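Local coordinates for halohydrin epoxidase A (Corynebacterium sp., PDB 4Z9F), which probably catalyses the dehalogenation of vicinal halohydrins to epoxides with release of hydrogen halide, on a Rossmann-type fold shared with the short-chain dehydrogenases/reductases, at residues Arg84-Asn87 and Arg88-Ile91; Thr188-Trp191 and Glu192-Glu196; Arg198-Val201 and Glu202-Val205. The protein carries 1 engineered substitution. All blocks are in the same frame, centred on the assembly; numbering follows the deposited sequence.

Interaction 1 (Arg84-Asn87 and Arg88-Ile91); sequences RPMN and RLPI
Pro85 and Met86 each take up a backbone N-H from three residues further along: Arg88 N donates to Pro85 O at 2.9 Å and Leu89 N to Met86 O at 3.1 Å, two successive i to i+3 bonds that wind the chain into a short 3-10 turn. The turn starts straight after the cis peptide bond that precedes Pro85. On the side facing helix 96-123, Met86 and Leu89 run side by side and point the same way. With chi3 at 77°, the thioether of Met86 turns its methyl toward the leucine, and CE meets Leu89 CD1 at 3.7 Å; Met86 CB lies 3.9 Å from the same methyl. Leu89 CG also rests against the peptide, 3.5 Å from Met86 O. Asp98 of helix 96-123 touches both side chains, joining this apolar pair to the helix. Asn87 and Arg88 likewise lie alongside each other, the amide and guanidinium planes 79° apart, and the aliphatic part of the arginine comes near the amide, Arg88 CG being 3.9 Å from Asn87 ND2. From there the arginine chain leads off to Tyr143, on which it makes a cation-pi contact. A water bridges the turn and the chain that follows, donating to Asn87 O at 2.9 Å and to Leu89 O at 2.7 Å, and Asn144 ND2 gives Asn87 O a second bond. Four carbonyls of the loop between strand 73-79 and helix 96-123 thus find donors in the backbone, a water or a side chain, while the carbon contacts are left mainly to Met86 and Leu89.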
loop_
_atom_site.group_PDB
_atom_site.type_symbol
_atom_site.label_atom_id
_atom_site.label_comp_id
_atom_site.label_asym_id
_atom_site.label_seq_id
_atom_site.Cartn_x
_atom_site.Cartn_y
_atom_site.Cartn_z
ATOM N N ARG C 84 24.852 12.874 -3.652
ATOM C CA ARG C 84 25.390 11.632 -3.122
ATOM C C ARG C 84 26.629 11.911 -2.291
ATOM O O ARG C 84 27.303 12.915 -2.510
ATOM C CB ARG C 84 25.737 10.681 -4.257
ATOM C CG ARG C 84 24.580 10.375 -5.139
ATOM C CD ARG C 84 25.023 9.466 -6.255
ATOM N NE ARG C 84 25.495 8.174 -5.765
ATOM C CZ ARG C 84 25.863 7.172 -6.564
ATOM N NH1 ARG C 84 25.809 7.319 -7.881
ATOM N NH2 ARG C 84 26.285 6.020 -6.052
ATOM N N PRO C 85 26.939 11.019 -1.336
ATOM C CA PRO C 85 26.177 9.805 -1.025
ATOM C C PRO C 85 25.153 10.040 0.074
ATOM O O PRO C 85 24.865 9.111 0.834
ATOM C CB PRO C 85 27.269 8.837 -0.555
ATOM C CG PRO C 85 28.214 9.756 0.199
ATOM C CD PRO C 85 28.175 11.099 -0.535
ATOM N N MET C 86 24.620 11.263 0.169
ATOM C CA MET C 86 23.760 11.589 1.299
ATOM C C MET C 86 22.475 10.770 1.287
ATOM O O MET C 86 21.885 10.545 2.347
ATOM C CB MET C 86 23.451 13.091 1.322
ATOM C CG MET C 86 24.674 13.966 1.575
ATOM S SD MET C 86 24.262 15.692 1.963
ATOM C CE MET C 86 23.737 15.559 3.679
ATOM N N ASN C 87 22.036 10.304 0.119
ATOM C CA ASN C 87 20.882 9.414 0.078
ATOM C C ASN C 87 21.102 8.155 0.909
ATOM O O ASN C 87 20.130 7.556 1.389
ATOM C CB ASN C 87 20.551 9.034 -1.365
ATOM C CG ASN C 87 21.623 8.159 -2.007
ATOM O OD1 ASN C 87 22.811 8.452 -1.931
ATOM N ND2 ASN C 87 21.194 7.076 -2.648
ATOM N N ARG C 88 22.356 7.762 1.128
ATOM C CA ARG C 88 22.661 6.555 1.885
ATOM C C ARG C 88 23.102 6.844 3.311
ATOM O O ARG C 88 23.674 5.961 3.955
ATOM C CB ARG C 88 23.730 5.735 1.161
ATOM C CG ARG C 88 23.193 5.007 -0.047
ATOM C CD ARG C 88 24.301 4.273 -0.759
ATOM N NE ARG C 88 23.770 3.200 -1.585
ATOM C CZ ARG C 88 23.729 1.926 -1.211
ATOM N NH1 ARG C 88 23.229 1.016 -2.034
ATOM N NH2 ARG C 88 24.202 1.560 -0.022
ATOM N N LEU C 89 22.852 8.051 3.823
ATOM C CA LEU C 89 23.230 8.348 5.198
ATOM C C LEU C 89 22.480 7.424 6.151
ATOM O O LEU C 89 21.253 7.291 6.035
ATOM C CB LEU C 89 22.941 9.807 5.551
ATOM C CG LEU C 89 24.017 10.782 5.058
ATOM C CD1 LEU C 89 23.529 12.216 5.143
ATOM C CD2 LEU C 89 25.300 10.610 5.863
ATOM N N PRO C 90 23.170 6.774 7.084
ATOM C CA PRO C 90 22.508 5.952 8.097
ATOM C C PRO C 90 22.011 6.829 9.245
ATOM O O PRO C 90 22.262 8.026 9.305
ATOM C CB PRO C 90 23.628 5.014 8.554
ATOM C CG PRO C 90 24.864 5.863 8.431
ATOM C CD PRO C 90 24.631 6.823 7.285
ATOM N N ILE C 91 21.315 6.203 10.188
ATOM C CA ILE C 91 20.834 6.957 11.340
ATOM C C ILE C 91 21.968 7.229 12.326
ATOM O O ILE C 91 22.164 8.365 12.776
ATOM C CB ILE C 91 19.667 6.209 12.003
ATOM C CG1 ILE C 91 18.522 6.053 11.000
ATOM C CG2 ILE C 91 19.214 6.939 13.245
ATOM C CD1 ILE C 91 17.635 4.889 11.318
HETATM O O HOH W 1 19.357 7.861 4.167
#

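Interaction 2 (Thr188-Trp191 and Glu192-Glu196); sequences TSDW and ENNPE
Glu192 folds back over the preceding turn and touches both Thr188 and Trp191. Its CB sits 3.5 Å from Thr188 O, the carbonyl that receives Glu192 N in a helical bond of 2.8 Å. The next atom, CG, lies 3.3 Å from Thr188 O and packs against the Thr188 methyl, CG2, at 3.9 Å. A bend at chi2 (-52°) then turns the carboxylate toward the indole: OE1 lies at the ring edge and in its plane, 3.7 Å from Trp191 CD1 and 4.1 Å from Thr188 CG2, with ring and carboxylate planes 56° apart. Thr188 CG2, anti to the backbone N, lies beside Glu192, and OG1 bonds with Asn181 ND2. Further round, Asn193 N and Asn194 N donate to Ser189 O and Asp190 O. Asp190 and Asn194 run side by side, the amide nitrogen ND2 3.8 Å from Asp190 CB, and their carboxylate and amide planes are 38° apart. The indole also packs on Leu197 and Val201. Three consecutive i to i+4 bonds make this a short alpha-helix, 188-193; Asn194 leaves helical geometry and holds the N-cap position of helix 195-204, so the arrangement is a helix-to-helix junction with proline as the first residue of the second helix, in the segment after strand 170-177 of the Rossmann-type fold.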
loop_
_atom_site.group_PDB
_atom_site.type_symbol
_atom_site.label_atom_id
_atom_site.label_comp_id
_atom_site.label_asym_id
_atom_site.label_seq_id
_atom_site.Cartn_x
_atom_site.Cartn_y
_atom_site.Cartn_z
ATOM N N THR C 188 25.459 6.542 -17.337
ATOM C CA THR C 188 25.808 5.569 -18.366
ATOM C C THR C 188 27.178 4.952 -18.109
ATOM O O THR C 188 27.372 3.749 -18.326
ATOM C CB THR C 188 25.748 6.231 -19.748
ATOM O OG1 THR C 188 24.387 6.570 -20.033
ATOM C CG2 THR C 188 26.246 5.287 -20.827
ATOM N N SER C 189 28.126 5.747 -17.599
ATOM C CA SER C 189 29.476 5.241 -17.362
ATOM C C SER C 189 29.497 4.095 -16.352
ATOM O O SER C 189 30.325 3.183 -16.472
ATOM C CB SER C 189 30.374 6.371 -16.877
ATOM O OG SER C 189 29.769 6.988 -15.760
ATOM N N ASP C 190 28.615 4.124 -15.348
ATOM C CA ASP C 190 28.536 2.997 -14.414
ATOM C C ASP C 190 28.070 1.734 -15.116
ATOM O O ASP C 190 28.588 0.637 -14.856
ATOM C CB ASP C 190 27.583 3.320 -13.255
ATOM C CG ASP C 190 28.196 4.237 -12.220
ATOM O OD1 ASP C 190 27.489 4.575 -11.236
ATOM O OD2 ASP C 190 29.380 4.606 -12.362
ATOM N N TRP C 191 27.073 1.859 -15.993
ATOM C CA TRP C 191 26.636 0.704 -16.763
ATOM C C TRP C 191 27.751 0.210 -17.665
ATOM O O TRP C 191 27.937 -1.001 -17.834
ATOM C CB TRP C 191 25.405 1.056 -17.602
ATOM C CG TRP C 191 24.928 -0.134 -18.351
ATOM C CD1 TRP C 191 25.219 -0.465 -19.642
ATOM C CD2 TRP C 191 24.114 -1.192 -17.834
ATOM N NE1 TRP C 191 24.615 -1.656 -19.971
ATOM C CE2 TRP C 191 23.937 -2.128 -18.878
ATOM C CE3 TRP C 191 23.513 -1.436 -16.595
ATOM C CZ2 TRP C 191 23.174 -3.288 -18.722
ATOM C CZ3 TRP C 191 22.759 -2.587 -16.438
ATOM C CH2 TRP C 191 22.591 -3.499 -17.498
ATOM N N GLU C 192 28.509 1.145 -18.241
ATOM C CA GLU C 192 29.590 0.802 -19.160
ATOM C C GLU C 192 30.758 0.149 -18.433
ATOM O O GLU C 192 31.382 -0.780 -18.963
ATOM C CB GLU C 192 30.066 2.060 -19.893
ATOM C CG GLU C 192 29.055 2.650 -20.880
ATOM C CD GLU C 192 28.536 1.626 -21.872
ATOM O OE1 GLU C 192 27.301 1.490 -22.006
ATOM O OE2 GLU C 192 29.363 0.948 -22.519
ATOM N N ASN C 193 31.072 0.612 -17.223
ATOM C CA ASN C 193 32.320 0.223 -16.573
ATOM C C ASN C 193 32.177 -0.842 -15.501
ATOM O O ASN C 193 33.138 -1.583 -15.263
ATOM C CB ASN C 193 32.997 1.431 -15.919
ATOM C CG ASN C 193 33.495 2.431 -16.925
ATOM O OD1 ASN C 193 33.934 2.072 -18.023
ATOM N ND2 ASN C 193 33.442 3.700 -16.554
ATOM N N ASN C 194 31.042 -0.916 -14.811
ATOM C CA ASN C 194 30.989 -1.731 -13.603
ATOM C C ASN C 194 30.207 -3.019 -13.830
ATOM O O ASN C 194 28.973 -2.972 -13.995
ATOM C CB ASN C 194 30.377 -0.926 -12.450
ATOM C CG ASN C 194 31.147 0.359 -12.158
ATOM O OD1 ASN C 194 32.369 0.437 -12.362
ATOM N ND2 ASN C 194 30.437 1.371 -11.669
ATOM N N PRO C 195 30.865 -4.188 -13.828
ATOM C CA PRO C 195 30.128 -5.432 -14.095
ATOM C C PRO C 195 29.136 -5.781 -13.001
ATOM O O PRO C 195 28.169 -6.508 -13.272
ATOM C CB PRO C 195 31.240 -6.490 -14.220
ATOM C CG PRO C 195 32.391 -5.929 -13.455
ATOM C CD PRO C 195 32.279 -4.430 -13.478
ATOM N N GLU C 196 29.334 -5.268 -11.781
ATOM C CA GLU C 196 28.417 -5.558 -10.685
ATOM C C GLU C 196 27.033 -4.970 -10.941
ATOM O O GLU C 196 26.018 -5.572 -10.564
ATOM C CB GLU C 196 28.986 -5.017 -9.374
ATOM C CG GLU C 196 30.329 -5.610 -8.962
ATOM C CD GLU C 196 31.532 -4.787 -9.440
ATOM O OE1 GLU C 196 31.349 -3.822 -10.237
ATOM O OE2 GLU C 196 32.665 -5.104 -8.997
#

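Interaction 3 (Arg198-Val201 and Glu202-Val205); sequences RERV and ERDV
Arg200 and Asp204, one helical turn apart, meet through a methylene and a shared water. Asp204 OD2 lies 3.8 Å from Arg200 CG, while the charged ends stand further apart, NE to OD2 being 4.3 Å, beyond a salt bridge. The water closes this gap: it accepts from Arg200 NE at 2.9 Å, in the plane of the guanidinium and at its edge, and donates to Asp204 OD2. The two side chains cross, with guanidinium and carboxylate planes 78° apart. Arg203 folds back on the preceding turn. Its chain bends at chi3 (-25°), which folds the guanidinium back so that one face covers Arg200 CA, NH2 lying 3.8 Å from that carbon; its NH1 also makes a long salt bridge to Asp204 OD2. Asp204 OD2, near both guanidinium groups, probably eases their like charges. On the buried side, Val201 and Val205 lie alongside each other, CG1 of the first 3.9 Å from CB of the second. These contacts ride on the last turns of alpha-helix 195-204, where Glu202, Arg203, Asp204 and Val205 donate their N-H groups to the carbonyls four residues back. The final bond, Val205 N to Val201 O at 2.9 Å, comes from the first residue to leave helical angles. Around these residues, Arg200 and Val205 both touch Phe179, Arg200 also reaches Tyr143, and Val201 rests on Leu210. At the start of the segment the Arg198 guanidinium turns back to Trp191, binding its carbonyl through NE and making a cation-pi contact with the indole. The far end meets the third subunit: Arg167 of that chain forms a salt bridge through NH1 with Glu202 OE1 and gives a hydrogen bond from NH2 to Val205 O.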
loop_
_atom_site.group_PDB
_atom_site.type_symbol
_atom_site.label_atom_id
_atom_site.label_comp_id
_atom_site.label_asym_id
_atom_site.label_seq_id
_atom_site.Cartn_x
_atom_site.Cartn_y
_atom_site.Cartn_z
ATOM N N ARG C 198 25.449 -4.479 -13.883
ATOM C CA ARG C 198 24.740 -5.332 -14.828
ATOM C C ARG C 198 24.177 -6.565 -14.140
ATOM O O ARG C 198 23.034 -6.974 -14.410
ATOM C CB ARG C 198 25.683 -5.749 -15.956
ATOM C CG ARG C 198 26.329 -4.593 -16.666
ATOM C CD ARG C 198 27.143 -5.078 -17.846
ATOM N NE ARG C 198 27.604 -3.929 -18.607
ATOM C CZ ARG C 198 27.996 -3.982 -19.871
ATOM N NH1 ARG C 198 27.983 -5.144 -20.519
ATOM N NH2 ARG C 198 28.395 -2.877 -20.483
ATOM N N GLU C 199 24.984 -7.192 -13.277
ATOM C CA GLU C 199 24.542 -8.375 -12.550
ATOM C C GLU C 199 23.344 -8.059 -11.668
ATOM O O GLU C 199 22.362 -8.809 -11.639
ATOM C CB GLU C 199 25.686 -8.922 -11.698
ATOM C CG GLU C 199 26.786 -9.626 -12.476
ATOM C CD GLU C 199 27.565 -10.595 -11.593
ATOM O OE1 GLU C 199 28.086 -10.146 -10.547
ATOM O OE2 GLU C 199 27.649 -11.799 -11.935
ATOM N N ARG C 200 23.418 -6.946 -10.937
ATOM C CA ARG C 200 22.351 -6.562 -10.019
ATOM C C ARG C 200 21.061 -6.256 -10.770
ATOM O O ARG C 200 19.970 -6.651 -10.336
ATOM C CB ARG C 200 22.815 -5.356 -9.202
ATOM C CG ARG C 200 21.773 -4.748 -8.289
ATOM C CD ARG C 200 22.327 -3.469 -7.693
ATOM N NE ARG C 200 21.299 -2.670 -7.035
ATOM C CZ ARG C 200 21.410 -1.367 -6.788
ATOM N NH1 ARG C 200 22.512 -0.709 -7.152
ATOM N NH2 ARG C 200 20.418 -0.724 -6.179
ATOM N N VAL C 201 21.169 -5.561 -11.907
ATOM C CA VAL C 201 19.997 -5.279 -12.731
ATOM C C VAL C 201 19.381 -6.573 -13.249
ATOM O O VAL C 201 18.160 -6.750 -13.199
ATOM C CB VAL C 201 20.373 -4.308 -13.869
ATOM C CG1 VAL C 201 19.219 -4.129 -14.870
ATOM C CG2 VAL C 201 20.757 -2.966 -13.289
ATOM N N GLU C 202 20.211 -7.521 -13.714
ATOM C CA GLU C 202 19.669 -8.806 -14.151
ATOM C C GLU C 202 18.906 -9.489 -13.023
ATOM O O GLU C 202 17.879 -10.136 -13.258
ATOM C CB GLU C 202 20.794 -9.717 -14.660
ATOM C CG GLU C 202 20.337 -10.919 -15.500
ATOM C CD GLU C 202 19.679 -12.030 -14.679
ATOM O OE1 GLU C 202 18.741 -12.668 -15.206
ATOM O OE2 GLU C 202 20.086 -12.257 -13.509
ATOM N N ARG C 203 19.384 -9.346 -11.790
ATOM C CA ARG C 203 18.748 -10.020 -10.665
ATOM C C ARG C 203 17.470 -9.319 -10.226
ATOM O O ARG C 203 16.459 -9.982 -9.962
ATOM C CB ARG C 203 19.716 -10.100 -9.489
ATOM C CG ARG C 203 19.179 -10.890 -8.305
ATOM C CD ARG C 203 20.133 -10.836 -7.122
ATOM N NE ARG C 203 21.508 -10.586 -7.548
ATOM C CZ ARG C 203 22.195 -9.489 -7.241
ATOM N NH1 ARG C 203 21.630 -8.544 -6.500
ATOM N NH2 ARG C 203 23.441 -9.336 -7.676
ATOM N N ASP C 204 17.502 -7.983 -10.135
ATOM C CA ASP C 204 16.477 -7.241 -9.415
ATOM C C ASP C 204 15.461 -6.544 -10.310
ATOM O O ASP C 204 14.390 -6.179 -9.812
ATOM C CB ASP C 204 17.129 -6.197 -8.491
ATOM C CG ASP C 204 17.929 -6.836 -7.346
ATOM O OD1 ASP C 204 17.803 -8.059 -7.133
ATOM O OD2 ASP C 204 18.680 -6.111 -6.659
ATOM N N VAL C 205 15.751 -6.353 -11.594
ATOM C CA VAL C 205 14.879 -5.581 -12.477
ATOM C C VAL C 205 14.220 -6.531 -13.472
ATOM O O VAL C 205 14.871 -6.968 -14.438
ATOM C CB VAL C 205 15.656 -4.484 -13.208
ATOM C CG1 VAL C 205 14.701 -3.699 -14.127
ATOM C CG2 VAL C 205 16.329 -3.583 -12.214
HETATM O O HOH W 2 19.076 -3.852 -5.674
#

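Interactions 2 and 3 share helix 195-204 and touch through the tryptophan of 188-191, whose ring and carbonyl meet the 198-201 segment, so the two successive helices meet. Interaction 1 sits in a separate loop, its centre about 21 Å and 22 Å from those of interactions 2 and 3, without touching either, although Tyr143 meets both Arg88 and Arg200. Interactions 1 and 2 are surface contacts; interaction 3 is partly buried. Interaction 1 relies on i to i+3 bonds and a methionine-leucine pair, interaction 2 on helical bonds with a glutamate laid beside threonine and indole, interaction 3 on charged groups outside and valines inside.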